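Local coordinates for copper homeostasis protein CutC (Streptococcus agalactiae, PDB 2BDQ), which probably binds copper ions and may take part in copper homeostasis in the cytoplasm, at residues I165-I168 with K169-E173; Y192-I195 with C196-T199; M125-D128 with V129-K132; K136-I139 with D140-V143. One frame throughout, in Å; residues are numbered along the deposited sequence.

Contact 1 of 4, residues I165-I168 with K169-E173; sequences IKHI and KALVE
One face of the His-167 imidazole is covered by Leu-171, four residues further along the same helix. Methyl CD1 of Leu-171 sits 4.1 Å from the centroid of the His-167 ring and 28° off its normal, which makes a CH-pi contact. The nearest ring atom is CE1 of His-167, 3.8 Å from CD1 of Leu-171. CG of Leu-171 lies over the same ring nearer its rim. ND1 of His-167 makes a weak hydrogen bond to the backbone oxygen of Gly-154. The pairing depends on the first torsion of His-167. CG is anti to the backbone N (chi1 -172°), which stands the ring outward with one face turned to the side chain of Leu-171.

Lys-166 and Lys-169 meet differently. NZ of Lys-166 and NZ of Lys-169 are 4.4 Å apart. One water accepts a hydrogen bond from both. It lies 3.0 Å from NZ of Lys-166 and 2.9 Å from NZ of Lys-169. The shared water probably eases the closeness of two like charges.

The backbone bonds are those of a regular alpha-helix, from the N-H of residues 169 to 172 to the carbonyls four places earlier. Ile-168 and Val-172 also follow one another on one side of the helix, with both touching Val-201.

Helix 165-175 links strands 149-152 and 180-183 in a beta-alpha-beta unit. Ile-168 and Leu-171 rest on Leu-152 of the first strand. Leu-171 also reaches Ile-139 of helix 135-144, while Ile-165 and Ile-168 touch Thr-199 of helix 192-199.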
loop_
_atom_site.group_PDB
_atom_site.type_symbol
_atom_site.label_atom_id
_atom_site.label_comp_id
_atom_site.label_asym_id
_atom_site.label_seq_id
_atom_site.Cartn_x
_atom_site.Cartn_y
_atom_site.Cartn_z
ATOM N N ILE A 165 -8.430 -28.142 -12.396
ATOM C CA ILE A 165 -9.005 -28.136 -13.731
ATOM C C ILE A 165 -10.483 -28.519 -13.762
ATOM O O ILE A 165 -11.307 -27.786 -14.310
ATOM C CB ILE A 165 -8.208 -29.074 -14.664
ATOM C CG1 ILE A 165 -6.799 -28.513 -14.860
ATOM C CG2 ILE A 165 -8.926 -29.234 -16.001
ATOM C CD1 ILE A 165 -5.895 -29.393 -15.695
ATOM N N LYS A 166 -10.824 -29.663 -13.178
ATOM C CA LYS A 166 -12.213 -30.104 -13.178
ATOM C C LYS A 166 -13.169 -29.075 -12.586
ATOM O O LYS A 166 -14.175 -28.736 -13.199
ATOM C CB LYS A 166 -12.347 -31.443 -12.437
ATOM C CG LYS A 166 -12.107 -32.668 -13.327
ATOM C CD LYS A 166 -10.734 -32.636 -14.001
ATOM C CE LYS A 166 -10.784 -33.258 -15.394
ATOM N NZ LYS A 166 -11.635 -32.451 -16.335
ATOM N N HIS A 167 -12.845 -28.566 -11.404
ATOM C CA HIS A 167 -13.703 -27.589 -10.747
ATOM C C HIS A 167 -13.812 -26.281 -11.526
ATOM O O HIS A 167 -14.906 -25.746 -11.701
ATOM C CB HIS A 167 -13.190 -27.299 -9.330
ATOM C CG HIS A 167 -14.111 -26.443 -8.524
ATOM N ND1 HIS A 167 -13.692 -25.292 -7.887
ATOM C CD2 HIS A 167 -15.434 -26.554 -8.263
ATOM C CE1 HIS A 167 -14.718 -24.735 -7.272
ATOM N NE2 HIS A 167 -15.790 -25.480 -7.485
ATOM N N ILE A 168 -12.679 -25.767 -11.988
ATOM C CA ILE A 168 -12.672 -24.518 -12.735
ATOM C C ILE A 168 -13.491 -24.654 -14.015
ATOM O O ILE A 168 -14.200 -23.726 -14.402
ATOM C CB ILE A 168 -11.227 -24.077 -13.055
ATOM C CG1 ILE A 168 -10.507 -23.741 -11.746
ATOM C CG2 ILE A 168 -11.228 -22.860 -13.971
ATOM C CD1 ILE A 168 -9.053 -23.314 -11.908
ATOM N N LYS A 169 -13.424 -25.817 -14.656
ATOM C CA LYS A 169 -14.183 -26.008 -15.879
ATOM C C LYS A 169 -15.674 -26.036 -15.595
ATOM O O LYS A 169 -16.482 -25.526 -16.380
ATOM C CB LYS A 169 -13.770 -27.290 -16.608
ATOM C CG LYS A 169 -14.440 -27.377 -17.978
ATOM C CD LYS A 169 -13.713 -28.286 -18.959
ATOM C CE LYS A 169 -14.027 -29.743 -18.708
ATOM N NZ LYS A 169 -13.596 -30.598 -19.845
ATOM N N ALA A 170 -16.040 -26.632 -14.467
ATOM C CA ALA A 170 -17.446 -26.710 -14.078
ATOM C C ALA A 170 -18.002 -25.301 -13.842
ATOM O O ALA A 170 -19.165 -25.023 -14.159
ATOM C CB ALA A 170 -17.595 -27.551 -12.812
ATOM N N LEU A 171 -17.170 -24.420 -13.287
ATOM C CA LEU A 171 -17.580 -23.042 -13.015
ATOM C C LEU A 171 -17.759 -22.271 -14.317
ATOM O O LEU A 171 -18.689 -21.478 -14.457
ATOM C CB LEU A 171 -16.546 -22.343 -12.122
ATOM C CG LEU A 171 -16.481 -22.877 -10.688
ATOM C CD1 LEU A 171 -15.414 -22.134 -9.889
ATOM C CD2 LEU A 171 -17.843 -22.713 -10.029
ATOM N N VAL A 172 -16.863 -22.515 -15.266
ATOM C CA VAL A 172 -16.937 -21.861 -16.563
ATOM C C VAL A 172 -18.203 -22.286 -17.298
ATOM O O VAL A 172 -18.898 -21.461 -17.884
ATOM C CB VAL A 172 -15.740 -22.226 -17.441
ATOM C CG1 VAL A 172 -15.949 -21.670 -18.841
ATOM C CG2 VAL A 172 -14.468 -21.686 -16.833
ATOM N N GLU A 173 -18.494 -23.580 -17.261
ATOM C CA GLU A 173 -19.678 -24.113 -17.923
ATOM C C GLU A 173 -20.937 -23.546 -17.275
ATOM O O GLU A 173 -21.896 -23.179 -17.963
ATOM C CB GLU A 173 -19.692 -25.645 -17.840
ATOM C CG GLU A 173 -18.504 -26.312 -18.542
ATOM C CD GLU A 173 -18.461 -27.833 -18.360
ATOM O OE1 GLU A 173 -18.343 -28.306 -17.205
ATOM O OE2 GLU A 173 -18.538 -28.559 -19.378
HETATM O O HOH W 1 -10.989 -30.740 -18.679
#

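Contact 2 of 4, residues Y192-I195 with C196-T199; sequences YQYI and CQET
Tyr-194 and Glu-198 make the main side-chain contact, a CH-pi interaction one helical turn apart. Methylene CG of Glu-198 stands over one face of the Tyr-194 ring, 3.8 Å from the centroid and 16° off the normal. CZ of Tyr-194 is the nearest ring atom, 3.7 Å from CG of Glu-198. The Glu-198 chain bends at chi2, and its carboxylate plane ends up only 18° from the plane of the ring. The aliphatic part of the acid thus does the packing. Ile-195 CD1 lies at the edge of the same ring, in its plane.

The backbone hydrogen bonds run from the N-H of Cys-196, Gln-197 and Glu-198 to the carbonyls four residues earlier. The bond between N of Glu-198 and O of Tyr-194 is 3.1 Å long. The sulfur of Cys-196 also lies close to the first of these carbonyls, with SG 3.1 Å from O of Tyr-192.

A side-chain hydroxyl joins the backbone bonds at Thr-199. OG1 of Thr-199 donates to O of Ile-195 at 2.7 Å, tilted from the carbonyl plane. With chi1 at 59°, OG1 lies between the backbone N and carbonyl carbon of its own residue. The same oxygen is hydrogen-bonded with N of Val-201, two residues on, so it has two partners.

Tyr-194, Glu-198 and Thr-199 pack on Ile-165 of the preceding helix. Helix 192-199 connects strands 180-183 and 203-206, the last beta-alpha-beta unit of the TIM barrel.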
loop_
_atom_site.group_PDB
_atom_site.type_symbol
_atom_site.label_atom_id
_atom_site.label_comp_id
_atom_site.label_asym_id
_atom_site.label_seq_id
_atom_site.Cartn_x
_atom_site.Cartn_y
_atom_site.Cartn_z
ATOM N N TYR A 192 -0.204 -21.212 -18.084
ATOM C CA TYR A 192 -1.414 -20.472 -18.419
ATOM C C TYR A 192 -2.118 -20.949 -19.687
ATOM O O TYR A 192 -3.349 -20.984 -19.735
ATOM C CB TYR A 192 -1.115 -18.962 -18.487
ATOM C CG TYR A 192 -0.711 -18.423 -19.839
ATOM C CD1 TYR A 192 -1.674 -18.009 -20.769
ATOM C CD2 TYR A 192 0.633 -18.321 -20.193
ATOM C CE1 TYR A 192 -1.301 -17.507 -22.013
ATOM C CE2 TYR A 192 1.012 -17.822 -21.435
ATOM C CZ TYR A 192 0.046 -17.418 -22.337
ATOM O OH TYR A 192 0.438 -16.932 -23.563
ATOM N N GLN A 193 -1.351 -21.332 -20.704
ATOM C CA GLN A 193 -1.950 -21.797 -21.950
ATOM C C GLN A 193 -2.658 -23.133 -21.761
ATOM O O GLN A 193 -3.803 -23.309 -22.197
ATOM C CB GLN A 193 -0.888 -21.922 -23.037
ATOM C CG GLN A 193 -0.594 -20.613 -23.737
ATOM C CD GLN A 193 0.543 -20.721 -24.729
ATOM O OE1 GLN A 193 1.711 -20.839 -24.348
ATOM N NE2 GLN A 193 0.209 -20.690 -26.014
ATOM N N TYR A 194 -1.976 -24.068 -21.102
ATOM C CA TYR A 194 -2.534 -25.390 -20.840
ATOM C C TYR A 194 -3.779 -25.291 -19.966
ATOM O O TYR A 194 -4.812 -25.884 -20.271
ATOM C CB TYR A 194 -1.495 -26.276 -20.142
ATOM C CG TYR A 194 -1.957 -27.702 -19.930
ATOM C CD1 TYR A 194 -1.992 -28.608 -20.989
ATOM C CD2 TYR A 194 -2.399 -28.136 -18.679
ATOM C CE1 TYR A 194 -2.457 -29.908 -20.813
ATOM C CE2 TYR A 194 -2.870 -29.433 -18.490
ATOM C CZ TYR A 194 -2.897 -30.311 -19.560
ATOM O OH TYR A 194 -3.377 -31.583 -19.379
ATOM N N ILE A 195 -3.676 -24.548 -18.871
ATOM C CA ILE A 195 -4.805 -24.383 -17.959
ATOM C C ILE A 195 -6.043 -23.832 -18.668
ATOM O O ILE A 195 -7.153 -24.313 -18.443
ATOM C CB ILE A 195 -4.416 -23.469 -16.764
ATOM C CG1 ILE A 195 -3.743 -24.308 -15.673
ATOM C CG2 ILE A 195 -5.643 -22.804 -16.168
ATOM C CD1 ILE A 195 -2.529 -25.069 -16.133
ATOM N N CYS A 196 -5.847 -22.838 -19.531
ATOM C CA CYS A 196 -6.952 -22.232 -20.266
ATOM C C CYS A 196 -7.626 -23.176 -21.260
ATOM O O CYS A 196 -8.847 -23.227 -21.333
ATOM C CB CYS A 196 -6.474 -20.979 -21.004
ATOM S SG CYS A 196 -6.117 -19.574 -19.928
ATOM N N GLN A 197 -6.841 -23.929 -22.023
ATOM C CA GLN A 197 -7.441 -24.835 -22.995
ATOM C C GLN A 197 -8.184 -25.998 -22.343
ATOM O O GLN A 197 -9.156 -26.497 -22.896
ATOM C CB GLN A 197 -6.384 -25.392 -23.954
ATOM C CG GLN A 197 -5.539 -26.494 -23.361
ATOM C CD GLN A 197 -4.787 -27.277 -24.412
ATOM O OE1 GLN A 197 -4.086 -28.239 -24.100
ATOM N NE2 GLN A 197 -4.926 -26.867 -25.667
ATOM N N GLU A 198 -7.737 -26.427 -21.166
ATOM C CA GLU A 198 -8.385 -27.545 -20.485
ATOM C C GLU A 198 -9.597 -27.131 -19.657
ATOM O O GLU A 198 -10.369 -27.983 -19.212
ATOM C CB GLU A 198 -7.382 -28.271 -19.578
ATOM C CG GLU A 198 -6.204 -28.881 -20.313
ATOM C CD GLU A 198 -6.617 -29.960 -21.309
ATOM O OE1 GLU A 198 -6.133 -29.920 -22.458
ATOM O OE2 GLU A 198 -7.417 -30.845 -20.943
ATOM N N THR A 199 -9.773 -25.831 -19.450
ATOM C CA THR A 199 -10.895 -25.352 -18.653
ATOM C C THR A 199 -11.872 -24.489 -19.438
ATOM O O THR A 199 -13.029 -24.342 -19.045
ATOM C CB THR A 199 -10.403 -24.516 -17.448
ATOM O OG1 THR A 199 -9.637 -23.406 -17.928
ATOM C CG2 THR A 199 -9.543 -25.367 -16.515
#

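Contact 3 of 4, residues M125-D128 with V129-K132; sequences MAFD and VIPK
Ile-130 leans back on Phe-127, and its side chain can be followed outward. CB of Ile-130 lies 3.2 Å from O of Phe-127. CG1 of Ile-130 stays beside it, 3.3 Å from O of Phe-127. The tip, CD1 of Ile-130, meets CD1 of the Phe-127 ring at 3.9 Å, and the two side chains cross at a slant. CD1 also reaches Ser-138 of helix 135-144. The backbone closes the same turn: N of Ile-130 donates to O of Phe-127 at 3.2 Å, well above the carbonyl plane. N of Val-129 binds O of Ala-126 in a similar way.

These residues lie in the loop from strand 121-123 to helix 135-144, a beta-to-alpha connection of the TIM barrel. In such barrels the loops after the strands form the end where active sites lie.

Lys-132 curls back to Asp-128, its chain bent at chi2 (-51°). NZ of Lys-132 donates to the backbone O of Asp-128 at 3.2 Å, in the carbonyl plane and on a lone pair. It also makes a weak hydrogen bond to Gln-135. The Asp-128 carboxylate turns instead to the next loop, with OD1 accepting from N of Gly-154 and OD2 from N of His-153.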
loop_
_atom_site.group_PDB
_atom_site.type_symbol
_atom_site.label_atom_id
_atom_site.label_comp_id
_atom_site.label_asym_id
_atom_site.label_seq_id
_atom_site.Cartn_x
_atom_site.Cartn_y
_atom_site.Cartn_z
HETATM N N MSE A 125 -9.868 -13.192 -5.662
HETATM C CA MSE A 125 -9.545 -14.467 -5.013
HETATM C C MSE A 125 -10.410 -14.806 -3.786
HETATM O O MSE A 125 -10.432 -15.949 -3.332
HETATM C CB MSE A 125 -8.056 -14.469 -4.620
HETATM C CG MSE A 125 -7.245 -15.719 -5.011
HETATM SE SE MSE A 125 -6.492 -15.748 -6.838
HETATM C CE MSE A 125 -4.952 -14.593 -6.569
ATOM N N ALA A 126 -11.115 -13.825 -3.236
ATOM C CA ALA A 126 -11.972 -14.099 -2.085
ATOM C C ALA A 126 -13.023 -15.140 -2.476
ATOM O O ALA A 126 -13.608 -15.805 -1.619
ATOM C CB ALA A 126 -12.655 -12.825 -1.611
ATOM N N PHE A 127 -13.258 -15.273 -3.779
ATOM C CA PHE A 127 -14.234 -16.226 -4.289
ATOM C C PHE A 127 -13.901 -17.659 -3.882
ATOM O O PHE A 127 -14.801 -18.449 -3.611
ATOM C CB PHE A 127 -14.306 -16.147 -5.817
ATOM C CG PHE A 127 -15.419 -16.965 -6.417
ATOM C CD1 PHE A 127 -16.711 -16.443 -6.513
ATOM C CD2 PHE A 127 -15.185 -18.259 -6.871
ATOM C CE1 PHE A 127 -17.752 -17.203 -7.045
ATOM C CE2 PHE A 127 -16.220 -19.027 -7.403
ATOM C CZ PHE A 127 -17.502 -18.501 -7.495
ATOM N N ASP A 128 -12.614 -17.990 -3.838
ATOM C CA ASP A 128 -12.186 -19.339 -3.479
ATOM C C ASP A 128 -12.496 -19.737 -2.032
ATOM O O ASP A 128 -12.524 -20.930 -1.719
ATOM C CB ASP A 128 -10.685 -19.508 -3.737
ATOM C CG ASP A 128 -10.310 -19.291 -5.199
ATOM O OD1 ASP A 128 -10.821 -20.025 -6.073
ATOM O OD2 ASP A 128 -9.499 -18.383 -5.482
ATOM N N VAL A 129 -12.727 -18.749 -1.157
ATOM C CA VAL A 129 -13.035 -19.009 0.259
ATOM C C VAL A 129 -14.466 -19.528 0.411
ATOM O O VAL A 129 -14.813 -20.165 1.407
ATOM C CB VAL A 129 -12.891 -17.720 1.121
ATOM C CG1 VAL A 129 -13.246 -18.013 2.586
ATOM C CG2 VAL A 129 -11.476 -17.176 1.019
ATOM N N ILE A 130 -15.296 -19.233 -0.583
ATOM C CA ILE A 130 -16.685 -19.671 -0.588
ATOM C C ILE A 130 -16.747 -21.208 -0.627
ATOM O O ILE A 130 -16.026 -21.852 -1.393
ATOM C CB ILE A 130 -17.419 -19.082 -1.813
ATOM C CG1 ILE A 130 -17.359 -17.552 -1.746
ATOM C CG2 ILE A 130 -18.869 -19.564 -1.860
ATOM C CD1 ILE A 130 -18.062 -16.856 -2.884
ATOM N N PRO A 131 -17.585 -21.818 0.225
ATOM C CA PRO A 131 -17.665 -23.285 0.200
ATOM C C PRO A 131 -18.023 -23.759 -1.207
ATOM O O PRO A 131 -18.961 -23.247 -1.816
ATOM C CB PRO A 131 -18.741 -23.600 1.246
ATOM C CG PRO A 131 -19.537 -22.331 1.343
ATOM C CD PRO A 131 -18.483 -21.258 1.245
ATOM N N LYS A 132 -17.252 -24.721 -1.711
ATOM C CA LYS A 132 -17.427 -25.260 -3.058
ATOM C C LYS A 132 -18.867 -25.590 -3.437
ATOM O O LYS A 132 -19.213 -25.587 -4.619
ATOM C CB LYS A 132 -16.538 -26.503 -3.262
ATOM C CG LYS A 132 -15.048 -26.280 -2.941
ATOM C CD LYS A 132 -14.467 -25.047 -3.660
ATOM C CE LYS A 132 -13.088 -24.631 -3.105
ATOM N NZ LYS A 132 -12.541 -23.368 -3.722
#

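Contact 4 of 4, residues K136-I139 with D140-V143; sequences KKSI and DQLV
Ser-138 and Gln-141 are brought together by their torsions. Chi1 of Gln-141 is -72°, with CG anti to the carbonyl carbon, and the chain beyond is extended. The amide therefore runs back alongside the helix, and its NE2 comes within 3.7 Å of CA of Ser-138. OG of Ser-138 (chi1 -60°) stands 4.4 Å from NE2 of Gln-141, and a water spans the gap. The water donates to OG of Ser-138 at 3.2 Å and accepts from NE2 of Gln-141 at 2.7 Å. The stronger partner of OG is the carbonyl oxygen of Asp-134, one turn earlier.

On another side of the helix, Ile-139 and Val-143 touch lightly, with their CG2 atoms 4.3 Å apart. CG2 of Val-143 also packs 3.2 Å from O of Ile-139. That oxygen accepts the backbone N-H of Val-143 at 2.8 Å. Leu-142 and Gln-141 make the same kind of bond to Ser-138 and Lys-137. The bond from N of Asp-140 to O of Lys-136 is weak. The carboxylate of Asp-140 is held by a hydrogen bond between OD1 and OH of Tyr-174 and by a salt bridge to Arg-178.

The pattern is that of an amphipathic barrel helix. Ile-139 and Leu-142 touch Ile-150 of strand 149-152, and helix 135-144 forms the beta-alpha-beta crossover from strand 121-123 to that strand in the TIM barrel.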
loop_
_atom_site.group_PDB
_atom_site.type_symbol
_atom_site.label_atom_id
_atom_site.label_comp_id
_atom_site.label_asym_id
_atom_site.label_seq_id
_atom_site.Cartn_x
_atom_site.Cartn_y
_atom_site.Cartn_z
ATOM N N LYS A 136 -21.428 -22.111 -7.184
ATOM C CA LYS A 136 -22.270 -21.823 -8.337
ATOM C C LYS A 136 -23.329 -20.756 -8.086
ATOM O O LYS A 136 -23.602 -19.932 -8.960
ATOM C CB LYS A 136 -22.907 -23.120 -8.846
ATOM C CG LYS A 136 -21.917 -24.002 -9.584
ATOM C CD LYS A 136 -22.482 -25.372 -9.907
ATOM C CE LYS A 136 -21.454 -26.205 -10.654
ATOM N NZ LYS A 136 -21.868 -27.631 -10.742
ATOM N N LYS A 137 -23.921 -20.762 -6.897
ATOM C CA LYS A 137 -24.931 -19.770 -6.551
ATOM C C LYS A 137 -24.269 -18.398 -6.495
ATOM O O LYS A 137 -24.835 -17.398 -6.946
ATOM C CB LYS A 137 -25.548 -20.089 -5.189
ATOM C CG LYS A 137 -26.342 -21.386 -5.162
ATOM C CD LYS A 137 -25.977 -22.238 -3.946
ATOM C CE LYS A 137 -25.453 -23.595 -4.393
ATOM N NZ LYS A 137 -24.357 -23.454 -5.406
ATOM N N SER A 138 -23.065 -18.363 -5.931
ATOM C CA SER A 138 -22.312 -17.123 -5.818
ATOM C C SER A 138 -22.139 -16.480 -7.194
ATOM O O SER A 138 -22.208 -15.265 -7.325
ATOM C CB SER A 138 -20.951 -17.400 -5.175
ATOM O OG SER A 138 -21.117 -17.959 -3.880
ATOM N N ILE A 139 -21.934 -17.306 -8.216
ATOM C CA ILE A 139 -21.772 -16.814 -9.575
ATOM C C ILE A 139 -23.054 -16.105 -10.003
ATOM O O ILE A 139 -23.014 -14.984 -10.520
ATOM C CB ILE A 139 -21.442 -17.976 -10.550
ATOM C CG1 ILE A 139 -20.000 -18.443 -10.312
ATOM C CG2 ILE A 139 -21.646 -17.532 -11.993
ATOM C CD1 ILE A 139 -19.570 -19.645 -11.165
ATOM N N ASP A 140 -24.190 -16.759 -9.777
ATOM C CA ASP A 140 -25.495 -16.190 -10.116
ATOM C C ASP A 140 -25.666 -14.859 -9.400
ATOM O O ASP A 140 -26.177 -13.905 -9.976
ATOM C CB ASP A 140 -26.621 -17.143 -9.693
ATOM C CG ASP A 140 -26.704 -18.378 -10.574
ATOM O OD1 ASP A 140 -27.184 -19.422 -10.087
ATOM O OD2 ASP A 140 -26.306 -18.304 -11.754
ATOM N N GLN A 141 -25.240 -14.803 -8.140
ATOM C CA GLN A 141 -25.352 -13.579 -7.358
ATOM C C GLN A 141 -24.455 -12.496 -7.938
ATOM O O GLN A 141 -24.844 -11.330 -7.987
ATOM C CB GLN A 141 -24.957 -13.824 -5.908
ATOM C CG GLN A 141 -25.957 -14.635 -5.109
ATOM C CD GLN A 141 -25.420 -14.993 -3.738
ATOM O OE1 GLN A 141 -26.158 -15.455 -2.873
ATOM N NE2 GLN A 141 -24.121 -14.789 -3.537
ATOM N N LEU A 142 -23.256 -12.874 -8.374
ATOM C CA LEU A 142 -22.341 -11.895 -8.953
ATOM C C LEU A 142 -22.898 -11.370 -10.270
ATOM O O LEU A 142 -22.723 -10.197 -10.602
ATOM C CB LEU A 142 -20.956 -12.506 -9.173
ATOM C CG LEU A 142 -20.171 -12.805 -7.896
ATOM C CD1 LEU A 142 -18.837 -13.424 -8.267
ATOM C CD2 LEU A 142 -19.977 -11.522 -7.088
ATOM N N VAL A 143 -23.568 -12.243 -11.019
ATOM C CA VAL A 143 -24.175 -11.851 -12.286
ATOM C C VAL A 143 -25.299 -10.855 -11.987
ATOM O O VAL A 143 -25.444 -9.839 -12.673
ATOM C CB VAL A 143 -24.769 -13.071 -13.033
ATOM C CG1 VAL A 143 -25.586 -12.601 -14.241
ATOM C CG2 VAL A 143 -23.647 -13.995 -13.492
HETATM O O HOH W 2 -22.715 -16.258 -1.686
#

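In the fold
Contacts 1, 2 and 4 lie on helices of the outer layer of one TIM barrel, and contact 3 lies in a loop. Each mixes buried and exposed residues. The centre of contact 3 is nearest the centre of the chain, at about 13 Å, and that of contact 2 farthest, at about 19 Å. Contact 1 touches all the others, whereas contact 2 stays about 11 Å from contact 4 and 12 Å from contact 3 at the nearest atoms. Phe-127 of contact 3 touches both Leu-171 of contact 1 and Ile-139 of contact 4, which also touch each other. Apolar groups thus join these three, while contacts 1 and 4 each have a water bridging two polar side chains.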